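Local coordinates for protein putative NADPH:quinone reductase (Bacillus thuringiensis, PDB 3GMS) that probably reduces quinones using NADPH as the electron donor, though its function is not established, at residues L130-T135 with H159-L164; D146-N151 with A214-D219; F239-L244 with A263-L268. All coordinates share one frame; numbering follows the deposited sequence.

Contact 1 (L130-T135 with H159-L164); sequences LTAWVT and HLFAQL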
ATOM      1  N   LEU A 130       2.078   1.995  -5.802  1.00 20.66           N
ATOM      2  CA  LEU A 130       1.014   2.473  -6.673  1.00 20.34           C
ATOM      3  C   LEU A 130       0.138   3.593  -6.056  1.00 20.31           C
ATOM      4  O   LEU A 130      -0.167   4.562  -6.726  1.00 20.01           O
ATOM      5  CB  LEU A 130       0.171   1.322  -7.190  1.00 20.50           C
ATOM      6  CG  LEU A 130      -0.741   1.601  -8.363  1.00 21.15           C
ATOM      7  CD1 LEU A 130       0.009   2.050  -9.616  1.00 21.70           C
ATOM      8  CD2 LEU A 130      -1.520   0.313  -8.616  1.00 19.40           C
ATOM      9  N   THR A 131      -0.210   3.459  -4.777  1.00 20.29           N
ATOM     10  CA  THR A 131      -0.936   4.493  -4.043  1.00 20.05           C
ATOM     11  C   THR A 131      -0.151   5.811  -3.980  1.00 20.59           C
ATOM     12  O   THR A 131      -0.710   6.907  -4.284  1.00 20.38           O
ATOM     13  CB  THR A 131      -1.345   4.029  -2.623  1.00 20.09           C
ATOM     14  OG1 THR A 131      -2.225   2.902  -2.742  1.00 18.88           O
ATOM     15  CG2 THR A 131      -2.111   5.153  -1.888  1.00 20.35           C
ATOM     16  N   ALA A 132       1.128   5.722  -3.624  1.00 19.89           N
ATOM     17  CA  ALA A 132       1.951   6.920  -3.531  1.00 20.58           C
ATOM     18  C   ALA A 132       2.093   7.582  -4.927  1.00 20.66           C
ATOM     19  O   ALA A 132       1.917   8.793  -5.052  1.00 21.62           O
ATOM     20  CB  ALA A 132       3.341   6.598  -2.910  1.00 19.05           C
ATOM     21  N   TRP A 133       2.364   6.785  -5.959  1.00 21.05           N
ATOM     22  CA  TRP A 133       2.568   7.295  -7.322  1.00 21.09           C
ATOM     23  C   TRP A 133       1.321   7.956  -7.910  1.00 21.95           C
ATOM     24  O   TRP A 133       1.395   9.061  -8.496  1.00 20.88           O
ATOM     25  CB  TRP A 133       2.979   6.175  -8.264  1.00 21.62           C
ATOM     26  CG  TRP A 133       3.147   6.660  -9.709  1.00 21.80           C
ATOM     27  CD1 TRP A 133       2.284   6.449 -10.742  1.00 25.66           C
ATOM     28  CD2 TRP A 133       4.233   7.419 -10.236  1.00 23.84           C
ATOM     29  NE1 TRP A 133       2.786   7.016 -11.905  1.00 25.30           N
ATOM     30  CE2 TRP A 133       3.971   7.629 -11.614  1.00 26.27           C
ATOM     31  CE3 TRP A 133       5.417   7.924  -9.688  1.00 25.04           C
ATOM     32  CZ2 TRP A 133       4.848   8.350 -12.454  1.00 26.40           C
ATOM     33  CZ3 TRP A 133       6.301   8.633 -10.527  1.00 27.25           C
ATOM     34  CH2 TRP A 133       5.997   8.834 -11.898  1.00 26.20           C
ATOM     35  N   VAL A 134       0.205   7.240  -7.812  1.00 21.34           N
ATOM     36  CA  VAL A 134      -1.074   7.739  -8.305  1.00 21.28           C
ATOM     37  C   VAL A 134      -1.559   9.025  -7.588  1.00 22.55           C
ATOM     38  O   VAL A 134      -1.930   9.988  -8.256  1.00 22.91           O
ATOM     39  CB  VAL A 134      -2.141   6.626  -8.402  1.00 20.72           C
ATOM     40  CG1 VAL A 134      -3.497   7.203  -8.789  1.00 20.25           C
ATOM     41  CG2 VAL A 134      -1.733   5.600  -9.470  1.00 20.79           C
ATOM     42  N   THR A 135      -1.559   9.022  -6.256  1.00 21.30           N
ATOM     43  CA  THR A 135      -1.993  10.208  -5.490  1.00 22.76           C
ATOM     44  C   THR A 135      -1.120  11.418  -5.869  1.00 23.38           C
ATOM     45  O   THR A 135      -1.653  12.511  -6.129  1.00 23.03           O
ATOM     46  CB  THR A 135      -2.038   9.963  -3.943  1.00 22.25           C
ATOM     47  OG1 THR A 135      -0.760   9.480  -3.496  1.00 22.54           O
ATOM     48  CG2 THR A 135      -3.147   8.898  -3.557  1.00 22.87           C
ATOM     49  N   HIS A 159       7.708   6.631   3.642  1.00 23.32           N
ATOM     50  CA  HIS A 159       9.059   6.562   3.102  1.00 23.75           C
ATOM     51  C   HIS A 159       9.049   6.685   1.596  1.00 23.32           C
ATOM     52  O   HIS A 159       9.985   7.186   1.006  1.00 24.36           O
ATOM     53  CB  HIS A 159       9.679   5.212   3.443  1.00 24.66           C
ATOM     54  CG  HIS A 159      10.127   5.102   4.855  1.00 25.54           C
ATOM     55  ND1 HIS A 159       9.285   5.295   5.925  1.00 31.58           N
ATOM     56  CD2 HIS A 159      11.326   4.755   5.378  1.00 33.00           C
ATOM     57  CE1 HIS A 159       9.957   5.133   7.050  1.00 33.67           C
ATOM     58  NE2 HIS A 159      11.199   4.809   6.746  1.00 35.74           N
ATOM     59  N   LEU A 160       7.973   6.235   0.961  1.00 22.37           N
ATOM     60  CA  LEU A 160       7.872   6.387  -0.480  1.00 22.38           C
ATOM     61  C   LEU A 160       7.560   7.834  -0.901  1.00 22.30           C
ATOM     62  O   LEU A 160       8.115   8.339  -1.892  1.00 22.06           O
ATOM     63  CB  LEU A 160       6.857   5.394  -1.083  1.00 21.34           C
ATOM     64  CG  LEU A 160       7.148   3.922  -0.746  1.00 22.59           C
ATOM     65  CD1 LEU A 160       6.132   3.018  -1.398  1.00 23.63           C
ATOM     66  CD2 LEU A 160       8.545   3.503  -1.142  1.00 24.12           C
ATOM     67  N   PHE A 161       6.671   8.489  -0.168  1.00 23.25           N
ATOM     68  CA  PHE A 161       6.376   9.894  -0.464  1.00 23.66           C
ATOM     69  C   PHE A 161       7.664  10.747  -0.384  1.00 23.75           C
ATOM     70  O   PHE A 161       7.884  11.642  -1.203  1.00 24.20           O
ATOM     71  CB  PHE A 161       5.300  10.419   0.486  1.00 23.72           C
ATOM     72  CG  PHE A 161       3.892   9.992   0.117  1.00 23.27           C
ATOM     73  CD1 PHE A 161       3.311  10.390  -1.093  1.00 22.53           C
ATOM     74  CD2 PHE A 161       3.143   9.223   0.991  1.00 25.71           C
ATOM     75  CE1 PHE A 161       1.995   9.986  -1.425  1.00 22.86           C
ATOM     76  CE2 PHE A 161       1.826   8.832   0.663  1.00 24.31           C
ATOM     77  CZ  PHE A 161       1.250   9.233  -0.562  1.00 21.51           C
ATOM     78  N   ALA A 162       8.525  10.425   0.586  1.00 24.54           N
ATOM     79  CA  ALA A 162       9.810  11.144   0.743  1.00 24.87           C
ATOM     80  C   ALA A 162      10.645  10.999  -0.510  1.00 25.23           C
ATOM     81  O   ALA A 162      11.175  11.975  -1.048  1.00 25.05           O
ATOM     82  CB  ALA A 162      10.567  10.655   1.969  1.00 25.01           C
ATOM     83  N   GLN A 163      10.741   9.777  -1.031  1.00 25.40           N
ATOM     84  CA  GLN A 163      11.472   9.580  -2.266  1.00 24.67           C
ATOM     85  C   GLN A 163      10.810  10.213  -3.484  1.00 25.25           C
ATOM     86  O   GLN A 163      11.498  10.794  -4.342  1.00 25.28           O
ATOM     87  CB  GLN A 163      11.688   8.072  -2.510  1.00 25.01           C
ATOM     88  CG  GLN A 163      12.554   7.420  -1.423  1.00 24.32           C
ATOM     89  CD  GLN A 163      12.549   5.904  -1.563  1.00 25.57           C
ATOM     90  OE1 GLN A 163      13.229   5.366  -2.415  1.00 26.98           O
ATOM     91  NE2 GLN A 163      11.757   5.218  -0.721  1.00 25.80           N
ATOM     92  N   LEU A 164       9.490  10.059  -3.613  1.00 24.74           N
ATOM     93  CA  LEU A 164       8.778  10.713  -4.712  1.00 24.31           C
ATOM     94  C   LEU A 164       8.946  12.253  -4.719  1.00 24.55           C
ATOM     95  O   LEU A 164       8.940  12.870  -5.792  1.00 24.02           O
ATOM     96  CB  LEU A 164       7.298  10.350  -4.687  1.00 23.81           C
ATOM     97  CG  LEU A 164       7.047   8.908  -5.162  1.00 23.83           C
ATOM     98  CD1 LEU A 164       5.584   8.557  -4.868  1.00 27.20           C
ATOM     99  CD2 LEU A 164       7.346   8.719  -6.646  1.00 26.32           C
TER
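The ring of F161 reaching across to A132 and T135 is a good example of how a large flat group can lie on an alanine and a threonine of a neighbouring helix, with L164 making the other half of the contact. From CB, which keeps to its own helix, CG continues anti to the carbonyl carbon (chi1 -78°), and this carries the ring toward the neighbouring helix. The ring meets A132 and T135 mainly through its outer atoms: CE1 of F161 lies 3.7 Å from CA of A132, and CZ of F161 is 3.6 Å from OG1 of T135. One face of the ring covers CB of A132 in a CH-pi contact, the methyl being 4.1 Å from the ring centroid and 17° off its normal, displaced toward the rim. T135 instead meets the ring edge in its plane. Its hydroxyl donates to O of T131 at 2.7 Å, while T135 N reaches the same carbonyl from the opposite face, so the oxygen that borders the ring is turned back to its own helix.

The segments 130-135 and 159-164, of helices 127-139 and 156-168, cross at -42° with their axes 9.6 Å apart at closest approach, the second helix being the one that follows the first strand of the Rossmann fold. A132 is the small residue between them, its CB also lying 3.6 Å from CD1 of L164 and more loosely against CB of L160. L164 divides its branches: CD1 goes to the alanine, whereas CD2 approaches CE3 of W133 at 3.7 Å, in the plane of the indole and at its edge. Further out, W133 packs against helix 277-292.

Contact 2 (D146-N151 with A214-D219); sequences DVLLVN and ADAAID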
ATOM      1  N   ASP A 146       5.426  22.325  -5.263  1.00 30.24           N
ATOM      2  CA  ASP A 146       4.279  22.270  -4.373  1.00 29.83           C
ATOM      3  C   ASP A 146       4.721  21.743  -3.022  1.00 28.83           C
ATOM      4  O   ASP A 146       5.691  20.968  -2.922  1.00 29.90           O
ATOM      5  CB  ASP A 146       3.130  21.372  -4.897  1.00 30.26           C
ATOM      6  CG  ASP A 146       2.285  22.037  -5.992  1.00 33.04           C
ATOM      7  OD1 ASP A 146       2.318  23.287  -6.137  1.00 33.30           O
ATOM      8  OD2 ASP A 146       1.578  21.294  -6.713  1.00 33.76           O
ATOM      9  N   VAL A 147       3.985  22.150  -2.001  1.00 27.87           N
ATOM     10  CA  VAL A 147       4.208  21.694  -0.644  1.00 26.75           C
ATOM     11  C   VAL A 147       3.147  20.657  -0.240  1.00 26.28           C
ATOM     12  O   VAL A 147       1.945  20.973  -0.159  1.00 25.61           O
ATOM     13  CB  VAL A 147       4.180  22.848   0.291  1.00 27.28           C
ATOM     14  CG1 VAL A 147       4.501  22.397   1.676  1.00 27.75           C
ATOM     15  CG2 VAL A 147       5.168  23.892  -0.199  1.00 28.57           C
ATOM     16  N   LEU A 148       3.611  19.418  -0.011  1.00 24.59           N
ATOM     17  CA  LEU A 148       2.739  18.285   0.358  1.00 23.59           C
ATOM     18  C   LEU A 148       2.939  17.948   1.837  1.00 23.44           C
ATOM     19  O   LEU A 148       4.102  17.844   2.283  1.00 24.85           O
ATOM     20  CB  LEU A 148       3.088  17.054  -0.504  1.00 23.51           C
ATOM     21  CG  LEU A 148       2.302  15.792  -0.136  1.00 23.75           C
ATOM     22  CD1 LEU A 148       0.851  16.020  -0.506  1.00 25.89           C
ATOM     23  CD2 LEU A 148       2.871  14.560  -0.866  1.00 21.86           C
ATOM     24  N   LEU A 149       1.845  17.825   2.583  1.00 22.83           N
ATOM     25  CA  LEU A 149       1.854  17.285   3.956  1.00 23.38           C
ATOM     26  C   LEU A 149       1.426  15.813   3.911  1.00 24.11           C
ATOM     27  O   LEU A 149       0.428  15.475   3.244  1.00 23.84           O
ATOM     28  CB  LEU A 149       0.851  18.009   4.830  1.00 22.99           C
ATOM     29  CG  LEU A 149       0.929  19.560   4.846  1.00 23.65           C
ATOM     30  CD1 LEU A 149      -0.104  20.143   5.785  1.00 23.65           C
ATOM     31  CD2 LEU A 149       2.347  20.025   5.261  1.00 25.59           C
ATOM     32  N   VAL A 150       2.148  14.959   4.641  1.00 23.79           N
ATOM     33  CA  VAL A 150       1.763  13.538   4.776  1.00 22.96           C
ATOM     34  C   VAL A 150       1.893  13.154   6.247  1.00 23.11           C
ATOM     35  O   VAL A 150       3.002  13.209   6.805  1.00 24.82           O
ATOM     36  CB  VAL A 150       2.662  12.632   3.927  1.00 23.50           C
ATOM     37  CG1 VAL A 150       2.227  11.132   4.111  1.00 23.46           C
ATOM     38  CG2 VAL A 150       2.579  13.019   2.424  1.00 19.98           C
ATOM     39  N   ASN A 151       0.793  12.785   6.877  1.00 22.28           N
ATOM     40  CA  ASN A 151       0.886  12.282   8.240  1.00 22.72           C
ATOM     41  C   ASN A 151       1.081  10.763   8.319  1.00 23.97           C
ATOM     42  O   ASN A 151       1.080  10.061   7.289  1.00 23.30           O
ATOM     43  CB  ASN A 151      -0.271  12.799   9.127  1.00 23.40           C
ATOM     44  CG  ASN A 151      -1.650  12.248   8.719  1.00 23.23           C
ATOM     45  OD1 ASN A 151      -1.730  11.318   7.968  1.00 25.75           O
ATOM     46  ND2 ASN A 151      -2.721  12.837   9.237  1.00 25.00           N
ATOM     47  N   ALA A 214       0.168  24.806   3.223  1.00 26.35           N
ATOM     48  CA  ALA A 214       0.632  23.873   2.212  1.00 26.81           C
ATOM     49  C   ALA A 214      -0.360  23.777   1.063  1.00 27.18           C
ATOM     50  O   ALA A 214      -1.503  24.206   1.202  1.00 26.41           O
ATOM     51  CB  ALA A 214       0.819  22.488   2.846  1.00 25.23           C
ATOM     52  N   ASP A 215       0.094  23.181  -0.041  1.00 26.02           N
ATOM     53  CA  ASP A 215      -0.703  23.013  -1.242  1.00 26.59           C
ATOM     54  C   ASP A 215      -1.612  21.800  -1.202  1.00 26.44           C
ATOM     55  O   ASP A 215      -2.722  21.866  -1.720  1.00 25.71           O
ATOM     56  CB  ASP A 215       0.173  22.951  -2.469  1.00 26.08           C
ATOM     57  CG  ASP A 215       0.970  24.226  -2.666  1.00 30.07           C
ATOM     58  OD1 ASP A 215       0.345  25.277  -2.941  1.00 31.75           O
ATOM     59  OD2 ASP A 215       2.200  24.187  -2.492  1.00 30.21           O
ATOM     60  N   ALA A 216      -1.137  20.708  -0.597  1.00 25.53           N
ATOM     61  CA  ALA A 216      -1.894  19.461  -0.553  1.00 24.79           C
ATOM     62  C   ALA A 216      -1.559  18.684   0.718  1.00 25.09           C
ATOM     63  O   ALA A 216      -0.494  18.908   1.342  1.00 24.64           O
ATOM     64  CB  ALA A 216      -1.606  18.623  -1.788  1.00 24.35           C
ATOM     65  N   ALA A 217      -2.461  17.801   1.128  1.00 23.05           N
ATOM     66  CA  ALA A 217      -2.230  16.979   2.310  1.00 23.51           C
ATOM     67  C   ALA A 217      -2.802  15.585   2.111  1.00 24.23           C
ATOM     68  O   ALA A 217      -3.851  15.427   1.457  1.00 24.41           O
ATOM     69  CB  ALA A 217      -2.823  17.597   3.543  1.00 23.45           C
ATOM     70  N   ILE A 218      -2.083  14.596   2.639  1.00 23.97           N
ATOM     71  CA  ILE A 218      -2.533  13.194   2.583  1.00 22.97           C
ATOM     72  C   ILE A 218      -2.652  12.708   4.008  1.00 23.99           C
ATOM     73  O   ILE A 218      -1.646  12.635   4.733  1.00 23.32           O
ATOM     74  CB  ILE A 218      -1.586  12.322   1.702  1.00 23.53           C
ATOM     75  CG1 ILE A 218      -1.603  12.884   0.270  1.00 23.20           C
ATOM     76  CG2 ILE A 218      -2.046  10.828   1.745  1.00 23.51           C
ATOM     77  CD1 ILE A 218      -0.817  12.087  -0.773  1.00 27.06           C
ATOM     78  N   ASP A 219      -3.894  12.414   4.391  1.00 22.36           N
ATOM     79  CA  ASP A 219      -4.244  11.949   5.736  1.00 23.42           C
ATOM     80  C   ASP A 219      -4.483  10.430   5.775  1.00 24.33           C
ATOM     81  O   ASP A 219      -5.305   9.899   5.004  1.00 24.06           O
ATOM     82  CB  ASP A 219      -5.473  12.724   6.196  1.00 23.51           C
ATOM     83  CG  ASP A 219      -6.038  12.249   7.541  1.00 25.35           C
ATOM     84  OD1 ASP A 219      -5.279  11.885   8.457  1.00 26.91           O
ATOM     85  OD2 ASP A 219      -7.277  12.301   7.683  1.00 27.83           O
TER
HETATM   86  O   HOH W   1      -0.734  10.054   5.316  1.00 26.36           O
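N151 and D219 face each other at one end of this parallel strand pair, amide and carboxylate planes turned 71° apart. ND2 of N151 nevertheless points almost straight at OD1 of D219 (2.8 Å, 176°). The acceptor lies in the amide plane, but the donor comes to the carboxylate from its anti side and somewhat out of plane. At the other end D215 turns its OD2 to V147 N at 2.8 Å, using the anti lone pair, while its OD1 forms a salt bridge with R234. Its OD2 also lies 3.8 Å from OD1 of D146, whose other oxygen is held by Q143 N.

Between these ends L148, V150, A216 and I218 share one face of the sheet, with CD1 of L148 bridging A216 and I218; on the other face CB of L149 meets CB of A217 at 3.9 Å and its CG presses on A214. V147 O accepts from both D215 N and A216 N, where the chain turns a corner at D215 before entering the parallel sheet of the Rossmann fold.

I221 N and G222 N join N151 ND2 on D219 OD1, so three N-H groups converge on one oxygen and fix the rotation of the carboxylate; the R234 salt bridge to D215 would probably ease its closeness to D146.

Contact 3 (F239-L244 with A263-L268); sequences FLTIGL and ANIFHL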
ATOM      1  N   PHE A 239      -7.066  18.315  -0.008  1.00 23.44           N
ATOM      2  CA  PHE A 239      -6.940  17.387   1.123  1.00 23.67           C
ATOM      3  C   PHE A 239      -7.416  16.021   0.637  1.00 24.03           C
ATOM      4  O   PHE A 239      -8.504  15.907   0.033  1.00 24.37           O
ATOM      5  CB  PHE A 239      -7.811  17.849   2.268  1.00 23.90           C
ATOM      6  CG  PHE A 239      -7.821  16.931   3.464  1.00 24.06           C
ATOM      7  CD1 PHE A 239      -6.747  16.910   4.349  1.00 26.16           C
ATOM      8  CD2 PHE A 239      -8.921  16.122   3.731  1.00 24.27           C
ATOM      9  CE1 PHE A 239      -6.772  16.100   5.480  1.00 26.18           C
ATOM     10  CE2 PHE A 239      -8.969  15.306   4.868  1.00 27.31           C
ATOM     11  CZ  PHE A 239      -7.868  15.277   5.743  1.00 25.55           C
ATOM     12  N   LEU A 240      -6.583  15.015   0.849  1.00 24.19           N
ATOM     13  CA  LEU A 240      -6.922  13.654   0.394  1.00 24.41           C
ATOM     14  C   LEU A 240      -6.777  12.643   1.540  1.00 25.00           C
ATOM     15  O   LEU A 240      -5.746  12.628   2.216  1.00 25.27           O
ATOM     16  CB  LEU A 240      -6.025  13.290  -0.784  1.00 24.52           C
ATOM     17  CG  LEU A 240      -6.287  11.988  -1.543  1.00 26.62           C
ATOM     18  CD1 LEU A 240      -7.598  12.126  -2.367  1.00 26.98           C
ATOM     19  CD2 LEU A 240      -5.107  11.715  -2.455  1.00 27.69           C
ATOM     20  N   THR A 241      -7.780  11.800   1.793  1.00 23.74           N
ATOM     21  CA  THR A 241      -7.573  10.785   2.813  1.00 24.86           C
ATOM     22  C   THR A 241      -7.226   9.461   2.132  1.00 24.92           C
ATOM     23  O   THR A 241      -7.751   9.152   1.036  1.00 24.73           O
ATOM     24  CB  THR A 241      -8.743  10.590   3.780  1.00 25.86           C
ATOM     25  OG1 THR A 241      -9.872  10.095   3.066  1.00 26.29           O
ATOM     26  CG2 THR A 241      -9.137  11.884   4.443  1.00 24.68           C
ATOM     27  N   ILE A 242      -6.314   8.712   2.746  1.00 24.36           N
ATOM     28  CA  ILE A 242      -5.968   7.371   2.205  1.00 24.03           C
ATOM     29  C   ILE A 242      -6.153   6.265   3.227  1.00 26.28           C
ATOM     30  O   ILE A 242      -6.041   5.063   2.891  1.00 25.12           O
ATOM     31  CB  ILE A 242      -4.528   7.303   1.632  1.00 24.22           C
ATOM     32  CG1 ILE A 242      -3.470   7.676   2.675  1.00 24.59           C
ATOM     33  CG2 ILE A 242      -4.412   8.078   0.310  1.00 23.62           C
ATOM     34  CD1 ILE A 242      -2.017   7.299   2.235  1.00 27.42           C
ATOM     35  N   GLY A 243      -6.435   6.658   4.464  1.00 25.80           N
ATOM     36  CA  GLY A 243      -6.573   5.706   5.569  1.00 28.69           C
ATOM     37  C   GLY A 243      -7.311   6.328   6.741  1.00 29.39           C
ATOM     38  O   GLY A 243      -7.558   7.540   6.753  1.00 30.14           O
ATOM     39  N   LEU A 244      -7.651   5.497   7.723  1.00 30.11           N
ATOM     40  CA  LEU A 244      -8.424   5.934   8.892  1.00 31.61           C
ATOM     41  C   LEU A 244      -7.929   5.276  10.178  1.00 32.33           C
ATOM     42  O   LEU A 244      -8.691   4.624  10.914  1.00 33.42           O
ATOM     43  CB  LEU A 244      -9.926   5.669   8.654  1.00 31.94           C
ATOM     44  CG  LEU A 244     -10.903   6.496   9.511  1.00 32.68           C
ATOM     45  CD1 LEU A 244     -10.877   7.923   9.051  1.00 32.52           C
ATOM     46  CD2 LEU A 244     -12.344   5.904   9.521  1.00 33.41           C
ATOM     47  N   ALA A 263     -11.714  18.523  -0.580  1.00 29.33           N
ATOM     48  CA  ALA A 263     -11.420  17.259   0.101  1.00 28.14           C
ATOM     49  C   ALA A 263     -11.968  16.039  -0.645  1.00 27.61           C
ATOM     50  O   ALA A 263     -13.073  16.091  -1.178  1.00 28.32           O
ATOM     51  CB  ALA A 263     -11.928  17.289   1.527  1.00 29.20           C
ATOM     52  N   ASN A 264     -11.157  14.988  -0.723  1.00 26.28           N
ATOM     53  CA  ASN A 264     -11.530  13.727  -1.383  1.00 26.44           C
ATOM     54  C   ASN A 264     -10.993  12.549  -0.620  1.00 25.46           C
ATOM     55  O   ASN A 264     -10.115  12.685   0.265  1.00 24.64           O
ATOM     56  CB  ASN A 264     -10.971  13.648  -2.805  1.00 25.79           C
ATOM     57  CG  ASN A 264     -11.639  14.617  -3.738  1.00 29.43           C
ATOM     58  OD1 ASN A 264     -11.098  15.687  -4.032  1.00 29.77           O
ATOM     59  ND2 ASN A 264     -12.845  14.281  -4.172  1.00 25.66           N
ATOM     60  N   ILE A 265     -11.508  11.372  -0.985  1.00 24.09           N
ATOM     61  CA  ILE A 265     -11.075  10.111  -0.410  1.00 25.23           C
ATOM     62  C   ILE A 265     -10.470   9.289  -1.550  1.00 25.09           C
ATOM     63  O   ILE A 265     -11.107   9.139  -2.601  1.00 24.53           O
ATOM     64  CB  ILE A 265     -12.270   9.300   0.185  1.00 24.96           C
ATOM     65  CG1 ILE A 265     -12.972  10.057   1.302  1.00 28.18           C
ATOM     66  CG2 ILE A 265     -11.779   7.985   0.774  1.00 25.13           C
ATOM     67  CD1 ILE A 265     -14.192  10.820   0.892  1.00 28.60           C
ATOM     68  N   PHE A 266      -9.265   8.761  -1.355  1.00 23.93           N
ATOM     69  CA  PHE A 266      -8.639   7.937  -2.394  1.00 24.00           C
ATOM     70  C   PHE A 266      -8.736   6.458  -2.048  1.00 24.80           C
ATOM     71  O   PHE A 266      -8.433   6.050  -0.915  1.00 24.61           O
ATOM     72  CB  PHE A 266      -7.166   8.303  -2.597  1.00 23.23           C
ATOM     73  CG  PHE A 266      -6.491   7.478  -3.641  1.00 23.73           C
ATOM     74  CD1 PHE A 266      -6.579   7.852  -4.995  1.00 22.39           C
ATOM     75  CD2 PHE A 266      -5.758   6.332  -3.280  1.00 23.05           C
ATOM     76  CE1 PHE A 266      -5.971   7.063  -5.971  1.00 22.66           C
ATOM     77  CE2 PHE A 266      -5.166   5.533  -4.228  1.00 23.73           C
ATOM     78  CZ  PHE A 266      -5.248   5.900  -5.590  1.00 20.63           C
ATOM     79  N   HIS A 267      -9.129   5.648  -3.029  1.00 25.81           N
ATOM     80  CA  HIS A 267      -9.197   4.173  -2.906  1.00 26.98           C
ATOM     81  C   HIS A 267      -8.472   3.591  -4.130  1.00 25.34           C
ATOM     82  O   HIS A 267      -8.945   3.790  -5.258  1.00 24.79           O
ATOM     83  CB  HIS A 267     -10.656   3.702  -3.069  1.00 28.10           C
ATOM     84  CG  HIS A 267     -11.623   4.248  -2.049  1.00 32.65           C
ATOM     85  ND1 HIS A 267     -11.911   3.588  -0.868  1.00 35.38           N
ATOM     86  CD2 HIS A 267     -12.389   5.371  -2.043  1.00 35.57           C
ATOM     87  CE1 HIS A 267     -12.792   4.287  -0.170  1.00 35.15           C
ATOM     88  NE2 HIS A 267     -13.098   5.375  -0.859  1.00 34.08           N
ATOM     89  N   LEU A 268      -7.402   2.826  -3.929  1.00 25.07           N
ATOM     90  CA  LEU A 268      -6.801   2.093  -5.054  1.00 24.58           C
ATOM     91  C   LEU A 268      -7.824   1.181  -5.760  1.00 24.37           C
ATOM     92  O   LEU A 268      -7.825   1.032  -6.989  1.00 23.75           O
ATOM     93  CB  LEU A 268      -5.607   1.269  -4.562  1.00 25.05           C
ATOM     94  CG  LEU A 268      -4.481   0.981  -5.555  1.00 26.21           C
ATOM     95  CD1 LEU A 268      -4.025   2.210  -6.359  1.00 25.85           C
ATOM     96  CD2 LEU A 268      -3.277   0.356  -4.822  1.00 26.31           C
TER
HETATM   97  O   HOH W   2      -6.375   4.674   0.037  1.00 39.05           O
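L240 and F266 interlock at the end of two paired parallel strands, beside the last backbone bond, a clear case of side chains filling one another's hollows. CD1 of L240 settles between two bumps of the other strand, CB of N264 at 3.7 Å and CB of F266 at 3.9 Å. The F266 CB is in turn a bump set between L240 and I242, whose CG2 lies 4.0 Å away. With CG of F266 anti to its backbone N (chi1 180°), the ring then leads off beyond the pair.

On the other face, OG1 of T241 lies against the fork of I265, 3.6 Å from CG1 and 3.7 Å from CG2, the two side chains running side by side. The F239 ring turns its edge, through CD2, to the A263 methyl. Backbone bonds N264 N to F239 O, T241 N to N264 O and F266 N to T241 O hold the register; past them a water donates to O of I242 and O of F266, spanning the widening gap.

Strand 262-265 is the outermost on this side of the six-stranded sheet. W252 of helix 252-257, the crossover helix of this beta-alpha-beta unit, covers T241, A263 and I265, while L240 and F266 pack against T135 of helix 127-139.

Contacts 2 and 3 are two strand pairings of one parallel sheet, ordered 147-150, 214-219, 237-241, 262-265, with the pairing of 214-219 and 237-241 between them; their centres lie about 12 Å apart. Probable hydrogen bonds join them, L240 N to A217 O at 2.8 Å and I242 N to D219 O at 2.7 Å. Contact 1 lies against a face of that sheet: CZ of F161 comes 3.5 Å from CD1 of I218, and CG2 of T135 lies 3.6 Å from CD2 of L240. Helix 127-139 touches both pairings through T135, whereas F161 of helix 156-168 packs on contact 2. As in other Rossmann folds, the nicotinamide cofactor would be expected near the C-terminal strand ends, where N151, D219 and I242 lie.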